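Local coordinates for protein nicotinamide-nucleotide adenylyltransferase NadR family / Ribosylnicotinamide kinase (Lactococcus lactis subsp. cremoris, PDB 6GYE) that binds nicotinamide riboside and probably phosphorylates it and adenylylates the resulting nucleotide on the way to NAD+, at residues A[49-54]-A[86-91]; A[124-129]-A[145-150]. One frame throughout, in Å; residues are numbered along the deposited sequence.

Contact 1: A[49-54]-A[86-91]; sequences SGYDND and NENDLP
The tight part of this contact is built on N88, whose side-chain amide reads both the backbone and the side chain of D52. OD1 of N88 accepts from the backbone N of D52 at 2.7 Å, in the carbonyl plane and on a lone pair. ND2 of N88 gives a bond of 3.1 Å to OD1 of D52, met from above the carboxylate, the amide and carboxylate planes standing 64° apart. With CG beside its own backbone N (chi1 -74°), N88 turns its amide to the 51-54 turn, and the backbone N of N88 is held by OD1 of N86 in an Asx turn. Next to this, E87 N donates to G50 O at 2.8 Å, continuing the parallel pairing of G50 with N86 at the edge of a five-stranded sheet of Rossmann-like order 3-2-1-4-5. With an alanine at N88, the backbone N-H of D52 is likely to lose its acceptor, and the D52 carboxylate its amide partner. Y51 and D52 are exposed, and the E87 carboxylate is looser than its stem: OE1 lies at the edge of the Y51 ring, 3.6 Å from CD1 of Y51, and takes a bond from a water that also meets OG of S49, while OE2 is held by W100.

Contact 2: A[124-129]-A[145-150]; sequences GELEYA and VEIADR. With SO4 (sulfate ion), chain E.
The two backbones come closest where G124 passes A148, CA atoms 5.2 Å apart, and stand 6.3 Å apart at the CA atoms of A129 and V145, as helix 126-133 gets under way beside strand 142-147. At the near end, CA of G124 points a hydrogen at O of A148 (3.4 Å, 149° at the hydrogen), and CG of R150 lies 3.7 Å from the same CA; a side chain on G124 would probably run into that methylene. At the far end the touching is between apolar carbons. CB of A129 faces the strand and meets CG1 of V145 at 3.7 Å, a branch placed anti to the backbone N (chi1 167°), with CG1 of I147 a little farther from the same methyl. I147 and L126 meet more loosely through their CD1 atoms. This is the helix-on-strand packing of a beta-alpha-beta unit, strand 118-123 leading into the helix and the helix back to the parallel edge strand 142-147. Past the strand, R150 bends at chi2 and chi3, giving NH1 to F20 O and, edge-on, to O1 of a sulfate at 3.2 Å. T22, F23 and H30 also bind this ion, probably from the crystallisation liquor. Apolar groups thus join helix to strand, while the arginine's charge faces an anion beside H30, the end of an HxGH-like sequence, consistent with a phosphate position of nucleotidylyltransferases.

Contacts 1 and 2 illustrate how one parallel sheet can be finished differently at its two borders. Both are surface contacts, each with a single buried residue among the seven that touch, and both reach the same sheet: contact 1 joins the ends of strands 43-50 and 80-86, whereas contact 2 lays helix 126-133 on strand 142-147 at the other outer edge. They follow one another along the chain, with centres about 20 Å apart and no touch. Strand ends and the loops that follow them meet in contact 1, and directional hydrogen bonds carry it; helix meets strand in contact 2, where no hydrogen bond crosses and apolar carbons and a CA-H...O contact do the work.

Contact 1: A[49-54]-A[86-91]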
loop_
_atom_site.group_PDB
_atom_site.type_symbol
_atom_site.label_atom_id
_atom_site.label_comp_id
_atom_site.label_asym_id
_atom_site.label_seq_id
_atom_site.Cartn_x
_atom_site.Cartn_y
_atom_site.Cartn_z
ATOM N N SER A 49 -12.942 -0.446 14.740
ATOM C CA SER A 49 -12.798 -1.541 15.686
ATOM C C SER A 49 -11.817 -2.576 15.142
ATOM O O SER A 49 -11.595 -2.676 13.930
ATOM C CB SER A 49 -14.155 -2.178 15.996
ATOM O OG SER A 49 -14.765 -2.640 14.813
ATOM N N GLY A 50 -11.202 -3.315 16.059
ATOM C CA GLY A 50 -10.224 -4.316 15.669
ATOM C C GLY A 50 -9.653 -5.028 16.877
ATOM O O GLY A 50 -9.896 -4.652 18.031
ATOM N N TYR A 51 -8.878 -6.070 16.587
ATOM C CA TYR A 51 -8.188 -6.850 17.607
ATOM C C TYR A 51 -7.008 -7.543 16.944
ATOM O O TYR A 51 -6.966 -7.682 15.719
ATOM C CB TYR A 51 -9.126 -7.875 18.279
ATOM C CG TYR A 51 -9.868 -8.770 17.301
ATOM C CD1 TYR A 51 -11.100 -8.383 16.765
ATOM C CD2 TYR A 51 -9.341 -9.995 16.910
ATOM C CE1 TYR A 51 -11.781 -9.195 15.862
ATOM C CE2 TYR A 51 -10.019 -10.814 16.012
ATOM C CZ TYR A 51 -11.233 -10.408 15.489
ATOM O OH TYR A 51 -11.896 -11.221 14.595
ATOM N N ASP A 52 -6.053 -7.980 17.763
ATOM C CA ASP A 52 -4.867 -8.644 17.234
ATOM C C ASP A 52 -5.256 -9.800 16.315
ATOM O O ASP A 52 -6.139 -10.596 16.639
ATOM C CB ASP A 52 -3.990 -9.148 18.382
ATOM C CG ASP A 52 -3.302 -8.021 19.141
ATOM O OD1 ASP A 52 -3.328 -6.864 18.674
ATOM O OD2 ASP A 52 -2.737 -8.297 20.223
ATOM N N ASN A 53 -4.624 -9.853 15.142
ATOM C CA ASN A 53 -4.796 -10.950 14.183
ATOM C C ASN A 53 -6.216 -11.045 13.631
ATOM O O ASN A 53 -6.666 -12.134 13.270
ATOM C CB ASN A 53 -4.367 -12.295 14.777
ATOM C CG ASN A 53 -2.870 -12.363 15.054
ATOM O OD1 ASN A 53 -2.155 -11.365 14.936
ATOM N ND2 ASN A 53 -2.388 -13.545 15.420
ATOM N N ASP A 54 -6.930 -9.918 13.550
ATOM C CA ASP A 54 -8.250 -9.885 12.925
ATOM C C ASP A 54 -8.114 -9.920 11.398
ATOM O O ASP A 54 -7.013 -10.038 10.844
ATOM C CB ASP A 54 -9.037 -8.665 13.407
ATOM C CG ASP A 54 -8.373 -7.322 13.039
ATOM O OD1 ASP A 54 -7.408 -7.285 12.233
ATOM O OD2 ASP A 54 -8.827 -6.288 13.573
ATOM N N ASN A 86 -10.497 -0.777 20.612
ATOM C CA ASN A 86 -9.643 -1.953 20.743
ATOM C C ASN A 86 -10.433 -3.084 21.407
ATOM O O ASN A 86 -10.888 -2.947 22.551
ATOM C CB ASN A 86 -8.403 -1.586 21.567
ATOM C CG ASN A 86 -7.367 -2.702 21.629
ATOM O OD1 ASN A 86 -7.691 -3.889 21.566
ATOM N ND2 ASN A 86 -6.108 -2.316 21.787
ATOM N N GLU A 87 -10.583 -4.206 20.708
ATOM C CA GLU A 87 -11.407 -5.300 21.208
ATOM C C GLU A 87 -10.602 -6.455 21.803
ATOM O O GLU A 87 -11.189 -7.496 22.114
ATOM C CB GLU A 87 -12.321 -5.814 20.095
ATOM C CG GLU A 87 -13.485 -4.886 19.803
ATOM C CD GLU A 87 -14.191 -5.208 18.503
ATOM O OE1 GLU A 87 -13.571 -5.869 17.637
ATOM O OE2 GLU A 87 -15.375 -4.817 18.368
ATOM N N ASN A 88 -9.297 -6.282 22.012
ATOM C CA ASN A 88 -8.473 -7.322 22.618
ATOM C C ASN A 88 -8.918 -7.595 24.054
ATOM O O ASN A 88 -9.553 -6.760 24.703
ATOM C CB ASN A 88 -6.993 -6.919 22.639
ATOM C CG ASN A 88 -6.317 -6.989 21.264
ATOM O OD1 ASN A 88 -6.783 -7.656 20.345
ATOM N ND2 ASN A 88 -5.194 -6.301 21.139
ATOM N N ASP A 89 -8.566 -8.786 24.548
ATOM C CA ASP A 89 -8.782 -9.165 25.950
ATOM C C ASP A 89 -10.244 -9.023 26.360
ATOM O O ASP A 89 -10.571 -8.465 27.408
ATOM C CB ASP A 89 -7.880 -8.353 26.877
ATOM C CG ASP A 89 -6.430 -8.408 26.459
ATOM O OD1 ASP A 89 -5.908 -9.530 26.289
ATOM O OD2 ASP A 89 -5.821 -7.329 26.279
ATOM N N LEU A 90 -11.121 -9.552 25.536
ATOM C CA LEU A 90 -12.523 -9.509 25.891
ATOM C C LEU A 90 -13.005 -10.903 26.259
ATOM O O LEU A 90 -12.652 -11.872 25.575
ATOM C CB LEU A 90 -13.368 -8.991 24.718
ATOM C CG LEU A 90 -13.609 -7.493 24.569
ATOM C CD1 LEU A 90 -14.647 -7.251 23.505
ATOM C CD2 LEU A 90 -14.065 -6.915 25.875
ATOM N N PRO A 91 -13.787 -11.050 27.329
ATOM C CA PRO A 91 -14.493 -12.321 27.522
ATOM C C PRO A 91 -15.312 -12.603 26.270
ATOM O O PRO A 91 -16.041 -11.739 25.779
ATOM C CB PRO A 91 -15.376 -12.061 28.749
ATOM C CG PRO A 91 -14.689 -10.947 29.477
ATOM C CD PRO A 91 -14.049 -10.091 28.418
HETATM O O HOH W 1 -13.828 -5.468 15.003
#

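Contact 2: A[124-129]-A[145-150]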
loop_
_atom_site.group_PDB
_atom_site.type_symbol
_atom_site.label_atom_id
_atom_site.label_comp_id
_atom_site.label_asym_id
_atom_site.label_seq_id
_atom_site.Cartn_x
_atom_site.Cartn_y
_atom_site.Cartn_z
ATOM N N GLY A 124 -25.039 -2.309 11.869
ATOM C CA GLY A 124 -25.332 -3.146 10.721
ATOM C C GLY A 124 -25.719 -4.597 10.955
ATOM O O GLY A 124 -26.064 -5.290 9.995
ATOM N N GLU A 125 -25.649 -5.076 12.199
ATOM C CA GLU A 125 -26.026 -6.436 12.577
ATOM C C GLU A 125 -27.056 -6.380 13.692
ATOM O O GLU A 125 -26.924 -5.583 14.623
ATOM C CB GLU A 125 -24.824 -7.256 13.070
ATOM C CG GLU A 125 -23.926 -7.812 11.993
ATOM C CD GLU A 125 -22.673 -6.984 11.839
ATOM O OE1 GLU A 125 -22.501 -6.033 12.633
ATOM O OE2 GLU A 125 -21.864 -7.277 10.929
ATOM N N LEU A 126 -28.084 -7.225 13.601
ATOM C CA LEU A 126 -29.164 -7.149 14.582
ATOM C C LEU A 126 -28.672 -7.455 15.989
ATOM O O LEU A 126 -29.219 -6.927 16.962
ATOM C CB LEU A 126 -30.303 -8.111 14.228
ATOM C CG LEU A 126 -31.226 -7.923 13.021
ATOM C CD1 LEU A 126 -32.179 -6.760 13.269
ATOM C CD2 LEU A 126 -30.455 -7.736 11.717
ATOM N N GLU A 127 -27.646 -8.298 16.121
ATOM C CA GLU A 127 -27.156 -8.637 17.452
ATOM C C GLU A 127 -26.557 -7.428 18.153
ATOM O O GLU A 127 -26.820 -7.197 19.339
ATOM C CB GLU A 127 -26.122 -9.758 17.363
ATOM C CG GLU A 127 -25.542 -10.154 18.711
ATOM C CD GLU A 127 -24.906 -11.532 18.699
ATOM O OE1 GLU A 127 -24.418 -11.960 17.630
ATOM O OE2 GLU A 127 -24.906 -12.191 19.761
ATOM N N TYR A 128 -25.779 -6.629 17.430
ATOM C CA TYR A 128 -25.179 -5.451 18.042
ATOM C C TYR A 128 -26.249 -4.481 18.510
ATOM O O TYR A 128 -26.174 -3.953 19.628
ATOM C CB TYR A 128 -24.216 -4.790 17.058
ATOM C CG TYR A 128 -22.888 -5.501 17.027
ATOM C CD1 TYR A 128 -22.759 -6.721 16.374
ATOM C CD2 TYR A 128 -21.769 -4.977 17.672
ATOM C CE1 TYR A 128 -21.556 -7.399 16.347
ATOM C CE2 TYR A 128 -20.554 -5.650 17.652
ATOM C CZ TYR A 128 -20.455 -6.862 16.983
ATOM O OH TYR A 128 -19.265 -7.554 16.950
ATOM N N ALA A 129 -27.270 -4.261 17.684
ATOM C CA ALA A 129 -28.340 -3.352 18.062
ATOM C C ALA A 129 -28.980 -3.773 19.375
ATOM O O ALA A 129 -29.087 -2.969 20.310
ATOM C CB ALA A 129 -29.377 -3.284 16.949
ATOM N N VAL A 145 -30.472 3.658 18.678
ATOM C CA VAL A 145 -29.754 2.752 17.800
ATOM C C VAL A 145 -30.573 2.652 16.530
ATOM O O VAL A 145 -31.792 2.467 16.590
ATOM C CB VAL A 145 -29.537 1.372 18.445
ATOM C CG1 VAL A 145 -29.078 0.374 17.411
ATOM C CG2 VAL A 145 -28.516 1.475 19.545
ATOM N N GLU A 146 -29.916 2.810 15.401
ATOM C CA GLU A 146 -30.548 2.788 14.094
ATOM C C GLU A 146 -29.869 1.726 13.243
ATOM O O GLU A 146 -28.649 1.753 13.064
ATOM C CB GLU A 146 -30.406 4.178 13.450
ATOM C CG GLU A 146 -30.838 4.332 12.013
ATOM C CD GLU A 146 -30.926 5.803 11.586
ATOM O OE1 GLU A 146 -31.184 6.668 12.462
ATOM O OE2 GLU A 146 -30.748 6.088 10.371
ATOM N N ILE A 147 -30.658 0.823 12.698
ATOM C CA ILE A 147 -30.127 -0.256 11.881
ATOM C C ILE A 147 -29.935 0.268 10.470
ATOM O O ILE A 147 -30.850 0.854 9.879
ATOM C CB ILE A 147 -31.070 -1.473 11.905
ATOM C CG1 ILE A 147 -31.131 -2.064 13.312
ATOM C CG2 ILE A 147 -30.692 -2.492 10.834
ATOM C CD1 ILE A 147 -32.468 -2.563 13.668
ATOM N N ALA A 148 -28.729 0.107 9.950
ATOM C CA ALA A 148 -28.407 0.458 8.579
ATOM C C ALA A 148 -28.035 -0.816 7.843
ATOM O O ALA A 148 -27.389 -1.701 8.406
ATOM C CB ALA A 148 -27.256 1.462 8.517
ATOM N N ASP A 149 -28.413 -0.899 6.581
ATOM C CA ASP A 149 -28.068 -2.068 5.794
ATOM C C ASP A 149 -26.616 -1.934 5.342
ATOM O O ASP A 149 -26.251 -0.953 4.687
ATOM C CB ASP A 149 -29.017 -2.194 4.612
ATOM C CG ASP A 149 -28.941 -3.535 3.952
ATOM O OD1 ASP A 149 -27.938 -4.240 4.198
ATOM O OD2 ASP A 149 -29.899 -3.898 3.219
ATOM N N ARG A 150 -25.777 -2.880 5.752
ATOM C CA ARG A 150 -24.359 -2.842 5.438
ATOM C C ARG A 150 -23.972 -3.889 4.414
ATOM O O ARG A 150 -22.796 -3.966 4.041
ATOM C CB ARG A 150 -23.512 -3.037 6.705
ATOM C CG ARG A 150 -23.529 -1.879 7.689
ATOM C CD ARG A 150 -22.761 -0.673 7.179
ATOM N NE ARG A 150 -21.302 -0.760 7.337
ATOM C CZ ARG A 150 -20.609 -0.086 8.261
ATOM N NH1 ARG A 150 -19.275 -0.191 8.333
ATOM N NH2 ARG A 150 -21.250 0.697 9.125
HETATM S S SO4 E . -16.290 -3.034 7.161
HETATM O O1 SO4 E . -17.313 -2.137 6.638
HETATM O O2 SO4 E . -15.017 -2.850 6.453
HETATM O O3 SO4 E . -16.171 -2.708 8.577
HETATM O O4 SO4 E . -16.668 -4.437 6.994
#